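Glucosidase (Croceicoccus marinus, PDB 5Z3K) probably hydrolyses O-glycosidic bonds, acting as a beta-glucosidase of glycoside hydrolase family 39. Local coordinates at residues 442-446 with 447-451; 325-328 with 329-333; 274-277 with 278-281. All coordinates share one frame; numbering follows the deposited sequence.

Contact 1. Residues 442-446 with 447-451; sequences RYRAD and RDHKG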
ATOM      1  N   ARG A 442     -19.842  15.500   6.532  1.00 15.36           N
ATOM      2  CA  ARG A 442     -19.803  14.549   5.429  1.00 18.04           C
ATOM      3  C   ARG A 442     -18.812  15.020   4.369  1.00 17.50           C
ATOM      4  O   ARG A 442     -18.858  16.184   3.960  1.00 16.99           O
ATOM      5  CB  ARG A 442     -21.200  14.387   4.825  1.00 19.04           C
ATOM      6  CG  ARG A 442     -21.249  13.785   3.432  1.00 25.91           C
ATOM      7  CD  ARG A 442     -22.713  13.552   2.994  1.00 26.65           C
ATOM      8  NE  ARG A 442     -23.351  14.738   2.425  1.00 26.42           N
ATOM      9  CZ  ARG A 442     -23.526  14.955   1.121  1.00 31.65           C
ATOM     10  NH1 ARG A 442     -23.098  14.069   0.226  1.00 30.32           N
ATOM     11  NH2 ARG A 442     -24.133  16.061   0.709  1.00 32.58           N
ATOM     12  N   TYR A 443     -17.925  14.110   3.932  1.00 13.41           N
ATOM     13  CA  TYR A 443     -16.958  14.343   2.862  1.00 15.21           C
ATOM     14  C   TYR A 443     -17.226  13.384   1.706  1.00 18.19           C
ATOM     15  O   TYR A 443     -17.603  12.228   1.919  1.00 14.57           O
ATOM     16  CB  TYR A 443     -15.501  14.143   3.337  1.00 15.23           C
ATOM     17  CG  TYR A 443     -15.143  14.880   4.601  1.00 15.96           C
ATOM     18  CD1 TYR A 443     -15.467  14.358   5.845  1.00 19.17           C
ATOM     19  CD2 TYR A 443     -14.455  16.087   4.554  1.00 16.85           C
ATOM     20  CE1 TYR A 443     -15.138  15.028   7.011  1.00 18.55           C
ATOM     21  CE2 TYR A 443     -14.123  16.762   5.712  1.00 18.82           C
ATOM     22  CZ  TYR A 443     -14.465  16.226   6.934  1.00 20.21           C
ATOM     23  OH  TYR A 443     -14.141  16.885   8.086  1.00 26.46           O
ATOM     24  N   ARG A 444     -16.988  13.855   0.478  1.00 12.46           N
ATOM     25  CA  ARG A 444     -17.386  13.119  -0.718  1.00 16.11           C
ATOM     26  C   ARG A 444     -16.283  13.120  -1.765  1.00 15.23           C
ATOM     27  O   ARG A 444     -15.710  14.168  -2.062  1.00 13.64           O
ATOM     28  CB  ARG A 444     -18.652  13.745  -1.328  1.00 15.56           C
ATOM     29  CG  ARG A 444     -19.027  13.229  -2.692  1.00 14.56           C
ATOM     30  CD  ARG A 444     -19.527  11.785  -2.611  1.00 16.61           C
ATOM     31  NE  ARG A 444     -20.748  11.673  -1.814  1.00 14.96           N
ATOM     32  CZ  ARG A 444     -21.979  11.709  -2.320  1.00 24.36           C
ATOM     33  NH1 ARG A 444     -22.161  11.864  -3.626  1.00 20.75           N
ATOM     34  NH2 ARG A 444     -23.033  11.578  -1.519  1.00 22.86           N
ATOM     35  N   ALA A 445     -16.011  11.955  -2.352  1.00 11.81           N
ATOM     36  CA  ALA A 445     -15.131  11.859  -3.516  1.00 14.40           C
ATOM     37  C   ALA A 445     -15.900  11.137  -4.612  1.00 15.00           C
ATOM     38  O   ALA A 445     -16.262   9.969  -4.454  1.00 12.93           O
ATOM     39  CB  ALA A 445     -13.825  11.135  -3.184  1.00 13.45           C
ATOM     40  N   ASP A 446     -16.192  11.840  -5.699  1.00 15.53           N
ATOM     41  CA  ASP A 446     -16.947  11.239  -6.793  1.00 14.72           C
ATOM     42  C   ASP A 446     -16.675  12.065  -8.051  1.00 16.56           C
ATOM     43  O   ASP A 446     -15.700  12.824  -8.104  1.00 16.84           O
ATOM     44  CB  ASP A 446     -18.440  11.117  -6.423  1.00 14.19           C
ATOM     45  CG  ASP A 446     -19.134  12.460  -6.248  1.00 16.11           C
ATOM     46  OD1 ASP A 446     -18.546  13.515  -6.570  1.00 14.87           O
ATOM     47  OD2 ASP A 446     -20.305  12.455  -5.804  1.00 17.46           O
ATOM     48  N   ARG A 447     -17.526  11.910  -9.070  1.00 18.88           N
ATOM     49  CA  ARG A 447     -17.276  12.583 -10.339  1.00 20.73           C
ATOM     50  C   ARG A 447     -17.320  14.098 -10.210  1.00 20.47           C
ATOM     51  O   ARG A 447     -16.812  14.803 -11.095  1.00 22.35           O
ATOM     52  CB  ARG A 447     -18.284  12.115 -11.390  1.00 23.22           C
ATOM     53  CG  ARG A 447     -19.727  12.448 -11.065  1.00 27.73           C
ATOM     54  CD  ARG A 447     -20.608  12.390 -12.317  1.00 38.21           C
ATOM     55  NE  ARG A 447     -20.373  11.198 -13.140  1.00 43.02           N
ATOM     56  CZ  ARG A 447     -19.757  11.207 -14.321  1.00 36.35           C
ATOM     57  NH1 ARG A 447     -19.291  12.345 -14.827  1.00 37.10           N
ATOM     58  NH2 ARG A 447     -19.600  10.077 -14.995  1.00 38.56           N
ATOM     59  N   ASP A 448     -17.878  14.616  -9.121  1.00 17.00           N
ATOM     60  CA  ASP A 448     -17.986  16.052  -8.909  1.00 23.43           C
ATOM     61  C   ASP A 448     -17.194  16.563  -7.712  1.00 21.52           C
ATOM     62  O   ASP A 448     -17.215  17.770  -7.451  1.00 17.34           O
ATOM     63  CB  ASP A 448     -19.461  16.448  -8.733  1.00 22.80           C
ATOM     64  CG  ASP A 448     -20.302  16.105  -9.947  1.00 28.28           C
ATOM     65  OD1 ASP A 448     -19.827  16.337 -11.077  1.00 25.49           O
ATOM     66  OD2 ASP A 448     -21.426  15.582  -9.772  1.00 30.55           O
ATOM     67  N   HIS A 449     -16.519  15.694  -6.962  1.00 18.53           N
ATOM     68  CA  HIS A 449     -15.899  16.120  -5.716  1.00 17.60           C
ATOM     69  C   HIS A 449     -14.608  15.359  -5.482  1.00 16.53           C
ATOM     70  O   HIS A 449     -14.475  14.192  -5.872  1.00 16.88           O
ATOM     71  CB  HIS A 449     -16.828  15.902  -4.519  1.00 18.49           C
ATOM     72  CG  HIS A 449     -18.157  16.557  -4.673  1.00 19.59           C
ATOM     73  ND1 HIS A 449     -18.396  17.852  -4.271  1.00 22.78           N
ATOM     74  CD2 HIS A 449     -19.314  16.108  -5.211  1.00 19.61           C
ATOM     75  CE1 HIS A 449     -19.653  18.165  -4.533  1.00 20.80           C
ATOM     76  NE2 HIS A 449     -20.229  17.125  -5.107  1.00 20.35           N
ATOM     77  N   LYS A 450     -13.680  16.028  -4.793  1.00 17.90           N
ATOM     78  CA  LYS A 450     -12.326  15.545  -4.544  1.00 14.74           C
ATOM     79  C   LYS A 450     -12.068  15.269  -3.068  1.00 14.47           C
ATOM     80  O   LYS A 450     -10.950  15.461  -2.586  1.00 13.53           O
ATOM     81  CB  LYS A 450     -11.292  16.551  -5.045  1.00 18.53           C
ATOM     82  CG  LYS A 450     -11.634  17.241  -6.349  1.00 26.58           C
ATOM     83  CD  LYS A 450     -10.606  18.355  -6.677  1.00 23.76           C
ATOM     84  CE  LYS A 450     -10.327  19.217  -5.460  1.00 32.00           C
ATOM     85  NZ  LYS A 450      -9.898  20.591  -5.861  1.00 39.41           N
ATOM     86  N   GLY A 451     -13.084  14.840  -2.326  1.00 12.75           N
ATOM     87  CA  GLY A 451     -12.881  14.557  -0.920  1.00 14.36           C
ATOM     88  C   GLY A 451     -13.174  15.696   0.033  1.00 15.00           C
ATOM     89  O   GLY A 451     -12.992  15.517   1.247  1.00 15.42           O
TER
HETATM   90  O   HOH W   1     -22.092  14.414  -6.796  1.00 30.09           O

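Contact 2. Residues 325-328 with 329-333; sequences GSQN and ARTGA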
ATOM      1  N   GLY A 325       0.327  17.917  -9.402  1.00 17.60           N
ATOM      2  CA  GLY A 325       0.157  17.747  -7.980  1.00 17.61           C
ATOM      3  C   GLY A 325      -1.234  18.041  -7.471  1.00 17.03           C
ATOM      4  O   GLY A 325      -1.473  17.894  -6.263  1.00 18.68           O
ATOM      5  N   SER A 326      -2.158  18.447  -8.343  1.00 15.91           N
ATOM      6  CA  SER A 326      -3.492  18.795  -7.872  1.00 15.61           C
ATOM      7  C   SER A 326      -4.317  17.528  -7.633  1.00 16.91           C
ATOM      8  O   SER A 326      -3.916  16.416  -7.989  1.00 14.42           O
ATOM      9  CB  SER A 326      -4.185  19.737  -8.854  1.00 15.68           C
ATOM     10  OG  SER A 326      -4.302  19.154 -10.135  1.00 24.93           O
ATOM     11  N   GLN A 327      -5.493  17.715  -7.032  1.00 16.39           N
ATOM     12  CA  GLN A 327      -6.251  16.630  -6.428  1.00 14.90           C
ATOM     13  C   GLN A 327      -7.495  16.298  -7.242  1.00 19.15           C
ATOM     14  O   GLN A 327      -7.910  17.036  -8.147  1.00 15.40           O
ATOM     15  CB  GLN A 327      -6.626  16.984  -4.985  1.00 13.85           C
ATOM     16  CG  GLN A 327      -5.427  16.903  -4.067  1.00 16.25           C
ATOM     17  CD  GLN A 327      -5.702  17.439  -2.698  1.00 18.00           C
ATOM     18  OE1 GLN A 327      -6.760  17.189  -2.113  1.00 15.99           O
ATOM     19  NE2 GLN A 327      -4.753  18.197  -2.169  1.00 17.68           N
ATOM     20  N   ASN A 328      -8.081  15.153  -6.912  1.00 13.41           N
ATOM     21  CA  ASN A 328      -9.175  14.604  -7.697  1.00 15.13           C
ATOM     22  C   ASN A 328      -9.929  13.614  -6.814  1.00 13.00           C
ATOM     23  O   ASN A 328      -9.734  13.574  -5.595  1.00 12.33           O
ATOM     24  CB  ASN A 328      -8.634  13.962  -8.979  1.00 13.04           C
ATOM     25  CG  ASN A 328      -7.523  12.974  -8.697  1.00 15.04           C
ATOM     26  OD1 ASN A 328      -7.542  12.298  -7.666  1.00 12.94           O
ATOM     27  ND2 ASN A 328      -6.528  12.904  -9.588  1.00 11.44           N
ATOM     28  N   ALA A 329     -10.784  12.797  -7.432  1.00 13.08           N
ATOM     29  CA  ALA A 329     -11.546  11.831  -6.651  1.00 13.19           C
ATOM     30  C   ALA A 329     -10.643  10.739  -6.077  1.00 13.61           C
ATOM     31  O   ALA A 329     -10.870  10.272  -4.953  1.00 10.86           O
ATOM     32  CB  ALA A 329     -12.661  11.214  -7.500  1.00 13.23           C
ATOM     33  N   ARG A 330      -9.628  10.306  -6.828  1.00 11.12           N
ATOM     34  CA  ARG A 330      -8.717   9.281  -6.303  1.00 12.59           C
ATOM     35  C   ARG A 330      -7.969   9.791  -5.073  1.00 12.70           C
ATOM     36  O   ARG A 330      -7.849   9.083  -4.065  1.00 10.57           O
ATOM     37  CB  ARG A 330      -7.715   8.836  -7.374  1.00  8.49           C
ATOM     38  CG  ARG A 330      -8.220   7.785  -8.367  1.00 12.33           C
ATOM     39  CD  ARG A 330      -7.311   7.749  -9.601  1.00 10.87           C
ATOM     40  NE  ARG A 330      -7.454   8.963 -10.406  1.00 14.81           N
ATOM     41  CZ  ARG A 330      -6.556   9.403 -11.280  1.00 15.52           C
ATOM     42  NH1 ARG A 330      -5.428   8.724 -11.479  1.00 13.01           N
ATOM     43  NH2 ARG A 330      -6.797  10.521 -11.963  1.00 15.34           N
ATOM     44  N   THR A 331      -7.421  11.009  -5.146  1.00 12.81           N
ATOM     45  CA  THR A 331      -6.718  11.531  -3.980  1.00  9.41           C
ATOM     46  C   THR A 331      -7.691  11.792  -2.843  1.00 11.39           C
ATOM     47  O   THR A 331      -7.317  11.684  -1.671  1.00  9.41           O
ATOM     48  CB  THR A 331      -5.931  12.803  -4.328  1.00 10.62           C
ATOM     49  OG1 THR A 331      -6.819  13.840  -4.753  1.00 13.12           O
ATOM     50  CG2 THR A 331      -4.929  12.529  -5.450  1.00 13.59           C
ATOM     51  N   GLY A 332      -8.942  12.125  -3.164  1.00 11.05           N
ATOM     52  CA  GLY A 332      -9.925  12.303  -2.117  1.00 10.89           C
ATOM     53  C   GLY A 332     -10.212  10.992  -1.410  1.00 11.34           C
ATOM     54  O   GLY A 332     -10.175  10.916  -0.180  1.00 11.29           O
ATOM     55  N   ALA A 333     -10.480   9.937  -2.185  1.00 13.41           N
ATOM     56  CA  ALA A 333     -10.724   8.626  -1.586  1.00 14.90           C
ATOM     57  C   ALA A 333      -9.511   8.151  -0.793  1.00 13.16           C
ATOM     58  O   ALA A 333      -9.653   7.545   0.275  1.00 11.22           O
ATOM     59  CB  ALA A 333     -11.093   7.608  -2.668  1.00 11.05           C
TER
HETATM   60  O   HOH W   2      -7.983  15.161  -2.622  1.00 12.64           O

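Contact 3. Residues 274-277 with 278-281; sequences KFED and FDNA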
ATOM      1  N   LYS A 274      -6.390   2.516 -18.853  1.00 23.09           N
ATOM      2  CA  LYS A 274      -7.345   3.596 -18.980  1.00 29.66           C
ATOM      3  C   LYS A 274      -8.511   3.399 -17.987  1.00 20.83           C
ATOM      4  O   LYS A 274      -8.936   2.317 -17.812  1.00 22.87           O
ATOM      5  CB  LYS A 274      -7.870   3.605 -20.380  1.00 35.63           C
ATOM      6  CG  LYS A 274      -8.397   4.920 -20.840  1.00 39.39           C
ATOM      7  CD  LYS A 274      -9.462   4.776 -21.879  1.00 41.36           C
ATOM      8  CE  LYS A 274     -10.448   5.891 -21.746  1.00 36.71           C
ATOM      9  NZ  LYS A 274      -9.854   7.231 -21.889  1.00 43.21           N
ATOM     10  N   PHE A 275      -8.974   4.466 -17.358  1.00 19.51           N
ATOM     11  CA  PHE A 275     -10.019   4.358 -16.354  1.00 19.26           C
ATOM     12  C   PHE A 275     -10.547   5.752 -16.096  1.00 21.50           C
ATOM     13  O   PHE A 275      -9.896   6.750 -16.423  1.00 20.72           O
ATOM     14  CB  PHE A 275      -9.483   3.740 -15.059  1.00 18.34           C
ATOM     15  CG  PHE A 275      -8.201   4.363 -14.592  1.00 14.43           C
ATOM     16  CD1 PHE A 275      -8.218   5.554 -13.878  1.00 17.12           C
ATOM     17  CD2 PHE A 275      -6.981   3.772 -14.886  1.00 15.33           C
ATOM     18  CE1 PHE A 275      -7.033   6.156 -13.465  1.00 18.79           C
ATOM     19  CE2 PHE A 275      -5.792   4.362 -14.478  1.00 20.17           C
ATOM     20  CZ  PHE A 275      -5.822   5.554 -13.760  1.00 15.06           C
ATOM     21  N   GLU A 276     -11.734   5.811 -15.506  1.00 21.58           N
ATOM     22  CA  GLU A 276     -12.242   7.063 -14.979  1.00 18.88           C
ATOM     23  C   GLU A 276     -11.678   7.298 -13.585  1.00 17.38           C
ATOM     24  O   GLU A 276     -11.535   6.362 -12.791  1.00 16.93           O
ATOM     25  CB  GLU A 276     -13.772   7.059 -14.928  1.00 20.30           C
ATOM     26  CG  GLU A 276     -14.452   6.847 -16.281  1.00 21.99           C
ATOM     27  CD  GLU A 276     -14.311   8.043 -17.220  1.00 32.59           C
ATOM     28  OE1 GLU A 276     -14.039   9.168 -16.747  1.00 27.59           O
ATOM     29  OE2 GLU A 276     -14.482   7.851 -18.442  1.00 42.26           O
ATOM     30  N   ASP A 277     -11.354   8.562 -13.304  1.00 17.51           N
ATOM     31  CA  ASP A 277     -10.916   8.981 -11.972  1.00 15.92           C
ATOM     32  C   ASP A 277     -11.862   8.466 -10.884  1.00 15.48           C
ATOM     33  O   ASP A 277     -11.424   7.879  -9.888  1.00 13.37           O
ATOM     34  CB  ASP A 277     -10.811  10.511 -11.957  1.00 16.58           C
ATOM     35  CG  ASP A 277     -10.558  11.093 -10.569  1.00 16.56           C
ATOM     36  OD1 ASP A 277      -9.661  10.604  -9.854  1.00 16.55           O
ATOM     37  OD2 ASP A 277     -11.248  12.077 -10.206  1.00 16.88           O
ATOM     38  N   PHE A 278     -13.168   8.657 -11.070  1.00 13.66           N
ATOM     39  CA  PHE A 278     -14.103   8.368  -9.987  1.00 17.62           C
ATOM     40  C   PHE A 278     -14.354   6.872  -9.830  1.00 14.05           C
ATOM     41  O   PHE A 278     -14.599   6.416  -8.709  1.00 16.04           O
ATOM     42  CB  PHE A 278     -15.423   9.122 -10.208  1.00 17.73           C
ATOM     43  CG  PHE A 278     -15.852   9.197 -11.651  1.00 18.54           C
ATOM     44  CD1 PHE A 278     -16.633   8.196 -12.206  1.00 18.20           C
ATOM     45  CD2 PHE A 278     -15.464  10.260 -12.451  1.00 20.04           C
ATOM     46  CE1 PHE A 278     -17.020   8.253 -13.532  1.00 23.31           C
ATOM     47  CE2 PHE A 278     -15.846  10.325 -13.778  1.00 22.79           C
ATOM     48  CZ  PHE A 278     -16.622   9.324 -14.322  1.00 22.25           C
ATOM     49  N   ASP A 279     -14.277   6.103 -10.924  1.00 14.65           N
ATOM     50  CA  ASP A 279     -14.337   4.642 -10.829  1.00 14.24           C
ATOM     51  C   ASP A 279     -13.184   4.113  -9.985  1.00 16.05           C
ATOM     52  O   ASP A 279     -13.369   3.261  -9.104  1.00 12.42           O
ATOM     53  CB  ASP A 279     -14.269   4.011 -12.224  1.00 17.31           C
ATOM     54  CG  ASP A 279     -15.514   4.250 -13.050  1.00 18.73           C
ATOM     55  OD1 ASP A 279     -16.514   4.734 -12.497  1.00 17.88           O
ATOM     56  OD2 ASP A 279     -15.481   3.942 -14.257  1.00 21.25           O
ATOM     57  N   ASN A 280     -11.980   4.604 -10.269  1.00 12.33           N
ATOM     58  CA  ASN A 280     -10.778   4.161  -9.575  1.00 10.95           C
ATOM     59  C   ASN A 280     -10.844   4.513  -8.093  1.00 13.73           C
ATOM     60  O   ASN A 280     -10.488   3.695  -7.239  1.00 11.61           O
ATOM     61  CB  ASN A 280      -9.553   4.808 -10.241  1.00 12.46           C
ATOM     62  CG  ASN A 280      -8.233   4.144  -9.842  1.00 13.02           C
ATOM     63  OD1 ASN A 280      -7.943   3.971  -8.659  1.00 13.47           O
ATOM     64  ND2 ASN A 280      -7.423   3.787 -10.838  1.00 11.65           N
ATOM     65  N   ALA A 281     -11.302   5.731  -7.779  1.00 12.17           N
ATOM     66  CA  ALA A 281     -11.480   6.156  -6.392  1.00 13.29           C
ATOM     67  C   ALA A 281     -12.393   5.203  -5.630  1.00 13.32           C
ATOM     68  O   ALA A 281     -12.076   4.773  -4.513  1.00 12.09           O
ATOM     69  CB  ALA A 281     -12.054   7.573  -6.365  1.00 11.43           C
TER
HETATM   70  O   HOH W   3     -13.098   3.413 -15.211  1.00 23.42           O

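Contact 1. Residues 442-446 with 447-451
Asp-446 and His-449 are the first and last residues of a type I beta turn, which closes the hairpin between antiparallel strands 438-446 and 452-459. Their backbones are joined twice, Asp-446 N to His-449 O at 2.9 Å and His-449 N to Asp-446 O at 3.2 Å. The side chain of Asp-446 packs into the turn it begins. Its CB lies against the next peptide, at Arg-447 N. Because CG stands between the backbone N and the carbonyl carbon (chi1 66°), the carboxylate folds back over the turn. There OD1 accepts from Asp-448 N at 2.9 Å, an Asx turn whose donor comes in from above the carboxylate plane. The same oxygen lies 3.0 Å from His-449 CD2, at the edge of the imidazole and near its plane. OD2 points to the other neighbour: Arg-444 NH1, two residues back on the strand, forms a salt bridge with it at 2.9 Å, the oxygen lying in the guanidinium plane. Arg-444 NE is engaged by Glu-476 on strand 474-482, and His-449 ND1 by Glu-452, which fixes both flat groups from outside the turn. The aliphatic CG of Arg-444 meets the imidazole obliquely, nearest His-449 CD2. Past the turn, Gly-451 N bonds to Arg-444 O at 2.7 Å; at the backbone angles of Gly-451 a CB would jam against the carbonyl oxygen of Lys-450. Water 1 donates to Asp-446 OD2 at 2.8 Å and to Asp-448 OD2 at 3.3 Å.

Contact 2. Residues 325-328 with 329-333
Asn-328 has an extended backbone, and from Ala-329 onward the chain winds into helix 329-341, so that Asn-328 O receives Gly-332 N at 2.9 Å as the opening bond of the helix. The side chain of Asn-328 turns back over that first turn, with CG lodged between the backbone N and the carbonyl carbon (chi1 52°). This brings OD1 to Thr-331 N at 2.8 Å, with the donor nearly along the C=O axis and the N-H pointing almost straight at the oxygen (171°). In return Thr-331 OG1 accepts from Asn-328 N at 2.8 Å, an equally direct bond of 168°. The two reciprocal bonds make a capping box, with Asn-328 as the N-cap, and occupy two amide N-H groups at the end of the helix. Thr-331 OG1 also donates to water 2 at 2.8 Å. The methylene CB of Gln-327 sits 3.2 Å from OG1, its side chain crossing that of Thr-331 at about a right angle, while its OE1 also approaches water 2 at a separation too short to be trusted. The other end of the Asn-328 amide is held too: ND2 donates to Ile-320 O and to Glu-322 OE2. Replacing Asn-328 by a leucine would probably leave Thr-331 N without its capping acceptor and those two oxygens without their donor. Beside ND2, at 3.4 Å, lies Arg-330 NH2, the guanidinium and amide planes nearly parallel. Both are donors, so this is a contact of neighbours; Arg-330 finds its main partner in Asp-277, whose second carboxylate oxygen takes Ala-329 N.

Contact 3. Residues 274-277 with 278-281
Phe-275 presents one ring face to the side chain of Asn-280, whose ND2 stands 3.5 Å above the ring plane and over its centre. The amide and ring planes are 63° apart, so the amide is steeply inclined to the ring instead of stacking on it. Asn-280 gets there with CG anti to its own N (chi1 -165°), which sends the amide back toward the residues before the helix. A second aromatic, Phe-278, meets Glu-276 in a CH-pi contact: Glu-276 CB lies 3.8 Å from the ring centroid, over the face. The two side chains run alongside each other in the same direction, carboxylate and ring only 22° apart, and OE1 comes to 3.5 Å from Phe-278 CZ. On its other neighbour, Glu-276 lies beside Asp-279, but here the carboxylate planes are nearly perpendicular and the charged oxygens keep well apart. Asp-279 OD2 instead accepts from water 3 at 2.6 Å, and the same water accepts from Glu-276 N at 2.8 Å, bridging the N-cap backbone to the first turn. Glu-276 is that N-cap, and its O receives Asn-280 N at 3.1 Å; Asp-277 O receives Ala-281 N at 3.0 Å. Asp-279 OD1 is held by Ser-473, in the loop between strands 464-469 and 474-482. Helix 277-291 links barrel strands 259-266 and 298-301 in a beta-alpha-beta crossover, and Ala-281 packs on Ala-329 and Ala-333 of the neighbouring helix 329-341.

Contacts 2 and 3 are both N-terminal helix ends beside the parallel barrel, whereas contact 1 is a hairpin turn at the edge of the nine-stranded sheet. Contact 2 is the most buried and relies on reciprocal polar capping; contact 3, partly exposed, uses ring faces and a bridging water, and contact 1 combines backbone bonds with a salt bridge. The two helix ends are tied directly by the salt bridge of Arg-330 NE with Asp-277 OD1. The hairpin meets both: Arg-447 forms a cation-pi contact with Phe-278, while Ala-445 and Lys-450 pack on Ala-329 and Asn-328, joining the sheet domain to the barrel helices.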